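Secretin XcpQ (Pseudomonas aeruginosa, PDB 4E9J) forms the outer-membrane channel through which a type II secretion system exports proteins such as elastase LasB, the chain here covering its periplasmic N0, N1 and N2 domains. Local coordinates at residues Pro130-Leu135 against Asn149-Ser154; Phe73-Ser78 against His141-Pro146. One frame throughout, in Å; residues are numbered along the deposited sequence.

Contact 1: Pro130-Leu135 against Asn149-Ser154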
# COMPACT_ATOMS: atom_id res chain seq x y z
N PRO A 130 1.05 -7.59 -4.64
CA PRO A 130 2.19 -7.78 -3.71
C PRO A 130 3.37 -8.53 -4.34
O PRO A 130 4.50 -8.41 -3.87
CB PRO A 130 1.60 -8.51 -2.50
CG PRO A 130 0.14 -8.75 -2.81
CD PRO A 130 -0.14 -8.37 -4.23
N LEU A 131 3.13 -9.29 -5.43
CA LEU A 131 4.20 -10.03 -6.09
C LEU A 131 4.98 -9.15 -7.08
O LEU A 131 6.12 -9.47 -7.41
CB LEU A 131 3.61 -11.24 -6.79
CG LEU A 131 2.62 -12.09 -5.96
CD1 LEU A 131 2.16 -13.27 -6.76
CD2 LEU A 131 3.23 -12.53 -4.63
N ILE A 132 4.39 -8.06 -7.56
CA ILE A 132 5.08 -7.19 -8.50
C ILE A 132 5.59 -5.91 -7.84
O ILE A 132 6.47 -5.27 -8.40
CB ILE A 132 4.25 -6.92 -9.79
CG1 ILE A 132 2.91 -6.27 -9.48
CG2 ILE A 132 4.05 -8.24 -10.59
CD1 ILE A 132 2.27 -5.64 -10.65
N ARG A 133 5.06 -5.53 -6.67
CA ARG A 133 5.54 -4.33 -5.98
C ARG A 133 7.08 -4.33 -5.75
O ARG A 133 7.68 -3.29 -6.03
CB ARG A 133 4.79 -4.05 -4.67
CG ARG A 133 4.69 -2.55 -4.40
CD ARG A 133 3.99 -2.23 -3.09
NE ARG A 133 2.54 -2.43 -3.14
CZ ARG A 133 1.66 -1.59 -3.69
NH1 ARG A 133 2.07 -0.49 -4.30
NH2 ARG A 133 0.36 -1.87 -3.64
N PRO A 134 7.79 -5.45 -5.43
CA PRO A 134 9.26 -5.34 -5.32
C PRO A 134 9.97 -4.85 -6.59
O PRO A 134 11.14 -4.46 -6.53
CB PRO A 134 9.72 -6.77 -4.99
CG PRO A 134 8.54 -7.55 -4.70
CD PRO A 134 7.31 -6.81 -5.11
N LEU A 135 9.27 -4.89 -7.72
CA LEU A 135 9.85 -4.50 -8.98
C LEU A 135 9.57 -3.06 -9.35
O LEU A 135 10.17 -2.59 -10.30
CB LEU A 135 9.31 -5.41 -10.08
CG LEU A 135 9.46 -6.91 -9.82
CD1 LEU A 135 8.74 -7.70 -10.88
CD2 LEU A 135 10.91 -7.32 -9.77
N ASN A 149 -9.79 -5.34 -14.81
CA ASN A 149 -8.82 -6.34 -14.36
C ASN A 149 -7.42 -5.99 -14.92
O ASN A 149 -6.72 -6.82 -15.52
CB ASN A 149 -9.24 -7.77 -14.68
CG ASN A 149 -8.58 -8.75 -13.75
OD1 ASN A 149 -8.73 -8.63 -12.53
ND2 ASN A 149 -7.87 -9.74 -14.24
N ALA A 150 -7.05 -4.72 -14.71
CA ALA A 150 -5.82 -4.17 -15.20
C ALA A 150 -5.03 -3.51 -14.09
O ALA A 150 -5.57 -3.15 -13.04
CB ALA A 150 -6.12 -3.16 -16.32
N LEU A 151 -3.73 -3.36 -14.34
CA LEU A 151 -2.77 -2.69 -13.46
C LEU A 151 -2.30 -1.43 -14.19
O LEU A 151 -2.07 -1.50 -15.38
CB LEU A 151 -1.52 -3.58 -13.27
CG LEU A 151 -1.68 -4.83 -12.45
CD1 LEU A 151 -0.46 -5.73 -12.59
CD2 LEU A 151 -1.92 -4.50 -10.99
N ILE A 152 -2.07 -0.34 -13.47
CA ILE A 152 -1.46 0.86 -14.03
C ILE A 152 -0.08 0.91 -13.42
O ILE A 152 0.02 0.95 -12.20
CB ILE A 152 -2.20 2.17 -13.72
CG1 ILE A 152 -3.56 2.20 -14.37
CG2 ILE A 152 -1.33 3.38 -14.21
CD1 ILE A 152 -4.51 3.17 -13.74
N ILE A 153 0.98 0.89 -14.25
CA ILE A 153 2.37 0.98 -13.79
C ILE A 153 3.06 2.20 -14.41
O ILE A 153 2.94 2.40 -15.61
CB ILE A 153 3.15 -0.30 -14.22
CG1 ILE A 153 2.42 -1.57 -13.72
CG2 ILE A 153 4.64 -0.24 -13.73
CD1 ILE A 153 3.32 -2.80 -13.28
N SER A 154 3.85 2.94 -13.62
CA SER A 154 4.68 4.03 -14.12
C SER A 154 6.15 3.70 -13.91
O SER A 154 6.55 3.41 -12.80
CB SER A 154 4.36 5.36 -13.45
OG SER A 154 3.03 5.75 -13.74

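Contact 2: Phe73-Ser78 against His141-Pro146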
# COMPACT_ATOMS: atom_id res chain seq x y z
N PHE A 73 -5.97 8.97 -15.53
CA PHE A 73 -5.62 10.39 -15.34
C PHE A 73 -5.05 10.63 -13.94
O PHE A 73 -4.00 11.25 -13.81
CB PHE A 73 -6.85 11.28 -15.57
CG PHE A 73 -6.78 12.68 -15.01
CD1 PHE A 73 -5.93 13.62 -15.57
CD2 PHE A 73 -7.63 13.08 -14.00
CE1 PHE A 73 -5.93 14.95 -15.11
CE2 PHE A 73 -7.61 14.40 -13.53
CZ PHE A 73 -6.74 15.32 -14.07
N LEU A 74 -5.72 10.10 -12.89
CA LEU A 74 -5.24 10.28 -11.50
C LEU A 74 -3.89 9.62 -11.27
O LEU A 74 -3.05 10.19 -10.57
CB LEU A 74 -6.27 9.74 -10.51
CG LEU A 74 -7.63 10.43 -10.48
CD1 LEU A 74 -8.53 9.79 -9.43
CD2 LEU A 74 -7.49 11.91 -10.26
N SER A 75 -3.66 8.45 -11.89
CA SER A 75 -2.40 7.73 -11.80
C SER A 75 -1.30 8.52 -12.47
O SER A 75 -0.19 8.56 -11.95
CB SER A 75 -2.51 6.35 -12.45
OG SER A 75 -2.95 5.39 -11.50
N VAL A 76 -1.58 9.15 -13.63
CA VAL A 76 -0.58 9.97 -14.32
C VAL A 76 -0.25 11.21 -13.48
O VAL A 76 0.92 11.54 -13.32
CB VAL A 76 -1.02 10.30 -15.78
CG1 VAL A 76 -0.15 11.39 -16.40
CG2 VAL A 76 -0.99 9.04 -16.63
N MET A 77 -1.25 11.86 -12.91
CA MET A 77 -1.02 13.05 -12.09
C MET A 77 -0.16 12.67 -10.88
O MET A 77 0.88 13.28 -10.65
CB MET A 77 -2.36 13.62 -11.59
CG MET A 77 -3.19 14.42 -12.62
SD MET A 77 -2.34 15.64 -13.67
CE MET A 77 -2.08 14.71 -15.07
N SER A 78 -0.57 11.64 -10.13
CA SER A 78 0.17 11.12 -8.99
C SER A 78 1.59 10.69 -9.37
O SER A 78 2.52 11.01 -8.63
CB SER A 78 -0.57 9.96 -8.32
OG SER A 78 0.21 9.37 -7.29
N HIS A 141 4.96 4.14 -9.95
CA HIS A 141 3.58 4.11 -9.51
C HIS A 141 3.00 2.76 -9.83
O HIS A 141 3.32 2.19 -10.86
CB HIS A 141 2.78 5.19 -10.24
CG HIS A 141 1.35 5.31 -9.83
ND1 HIS A 141 0.96 6.04 -8.73
CD2 HIS A 141 0.25 4.80 -10.41
CE1 HIS A 141 -0.36 5.93 -8.67
NE2 HIS A 141 -0.83 5.22 -9.67
N LEU A 142 2.14 2.27 -8.96
CA LEU A 142 1.45 1.02 -9.21
C LEU A 142 0.06 1.15 -8.63
O LEU A 142 -0.07 1.48 -7.46
CB LEU A 142 2.20 -0.19 -8.63
CG LEU A 142 1.54 -1.55 -8.80
CD1 LEU A 142 1.40 -1.93 -10.27
CD2 LEU A 142 2.35 -2.64 -8.06
N ALA A 143 -0.98 0.97 -9.46
CA ALA A 143 -2.38 1.05 -9.04
C ALA A 143 -3.20 -0.03 -9.74
O ALA A 143 -2.87 -0.41 -10.86
CB ALA A 143 -2.96 2.42 -9.37
N ALA A 144 -4.27 -0.50 -9.08
CA ALA A 144 -5.20 -1.48 -9.64
C ALA A 144 -6.38 -0.78 -10.30
O ALA A 144 -6.82 0.28 -9.83
CB ALA A 144 -5.71 -2.41 -8.55
N VAL A 145 -6.91 -1.37 -11.38
CA VAL A 145 -8.14 -0.94 -12.07
C VAL A 145 -9.01 -2.21 -12.07
O VAL A 145 -9.02 -2.95 -13.06
CB VAL A 145 -7.89 -0.38 -13.49
CG1 VAL A 145 -9.19 0.13 -14.11
CG2 VAL A 145 -6.85 0.72 -13.47
N PRO A 146 -9.63 -2.54 -10.93
CA PRO A 146 -10.39 -3.81 -10.84
C PRO A 146 -11.52 -4.03 -11.85
O PRO A 146 -11.72 -5.17 -12.24
CB PRO A 146 -10.90 -3.86 -9.40
CG PRO A 146 -10.30 -2.74 -8.70
CD PRO A 146 -9.65 -1.81 -9.64

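Contact 1: Pro130-Leu135 against Asn149-Ser154
Ile-132 meets Leu-151 and Ile-153 in the core of the N1 domain, whose strand-helix-strand-strand-helix order matches the KH-like fold of secretin periplasmic domains. A helix and a sheet can meet through a single methyl that serves two strand residues, and Ile-132, carried by helix 125-132, illustrates this. Its CB is directed at strand 150-155 but is too far back to touch it. From there CG1 is flanked by both the backbone N and the carbonyl carbon (chi1 59°), where it lies alongside Leu-142 of the neighbouring strand. An extended second torsion (chi2 163°) then carries CD1 outward to do all the touching across the contact. It meets CD1 of Leu-151 tip to tip, the two methyls being only 3.4 Å apart, closer than usual van der Waals contact. On a more slanting approach, CD1 of Ile-132 also lies 4.0 Å from CD1 of Ile-153. Both of these partners project from the same face of the strand. Ile-167 of helix 157-171 touches both Ile-132 and Leu-151, bringing the second helix into the same apolar core. Residues 133-135 form a 3-10 segment, in which Leu-135 N donates a hydrogen bond of 2.9 Å to Ile-132 O. Where strand 150-155 begins, Asn-149 and Ala-150 form a G1 beta bulge opposite Val-145, and Asn-149 OD1 accepts a hydrogen bond from Val-125 N.

Contact 2: Phe73-Ser78 against His141-Pro146
This is a polar interdomain contact, in which helix 66-79 of N0 lies over strand 141-145 of the N1 sheet, on the face turned away from the N1 helices. The axes of the two short segments run nearly antiparallel (160°), 9.2 Å apart at closest approach, with Ser-75 and Ala-143 closest in register. The example shows one residue, His-141, meeting a neighbouring domain in more than one way. Its CG is anti to the backbone N (chi1 -177°), which carries the imidazole away from the strand and up to the helix. There NE2 shares a hydrogen bond of 2.8 Å with Ser-75 OG, in which either could be the donor; OG is tilted out of the ring plane toward the face that Ser-75 O covers. That carbonyl O sits 4.0 Å above the His-141 ring plane, over its centre, and also accepts a bond from Thr-79 OG1. Ala-143 CB packs against the same hydroxyl, 3.7 Å from Ser-75 OG, while Val-145 packs on Glu-68 and Gln-71. At the exposed margin, Ser-78 OG approaches the ring obliquely. With a carbonyl oxygen over its face, the imidazole would probably gain some electrostatic stabilisation if it became protonated.

Overall arrangement
The two contacts occupy opposite faces of the N1 sheet, their centres 10 Å apart. Contact 1 is buried and wholly apolar, joining helix 125-132 to strand 150-155 within one domain; contact 2 is partly buried, turns on a hydrogen bond and joins N0 to N1. Their strands are antiparallel neighbours, tied where Ile-152 N meets Ala-143 O at 2.7 Å and Val-145 N meets Ala-150 O at 2.8 Å. Ile-152, between the two residues used in contact 1, faces the other way: its CD1 packs 3.5 Å from Ser-75 OG. On these strands, apolar side chains meet the N1 helices, whereas toward N0 a histidine-serine hydrogen bond sits among apolar neighbours such as Ile-152 and Val-145.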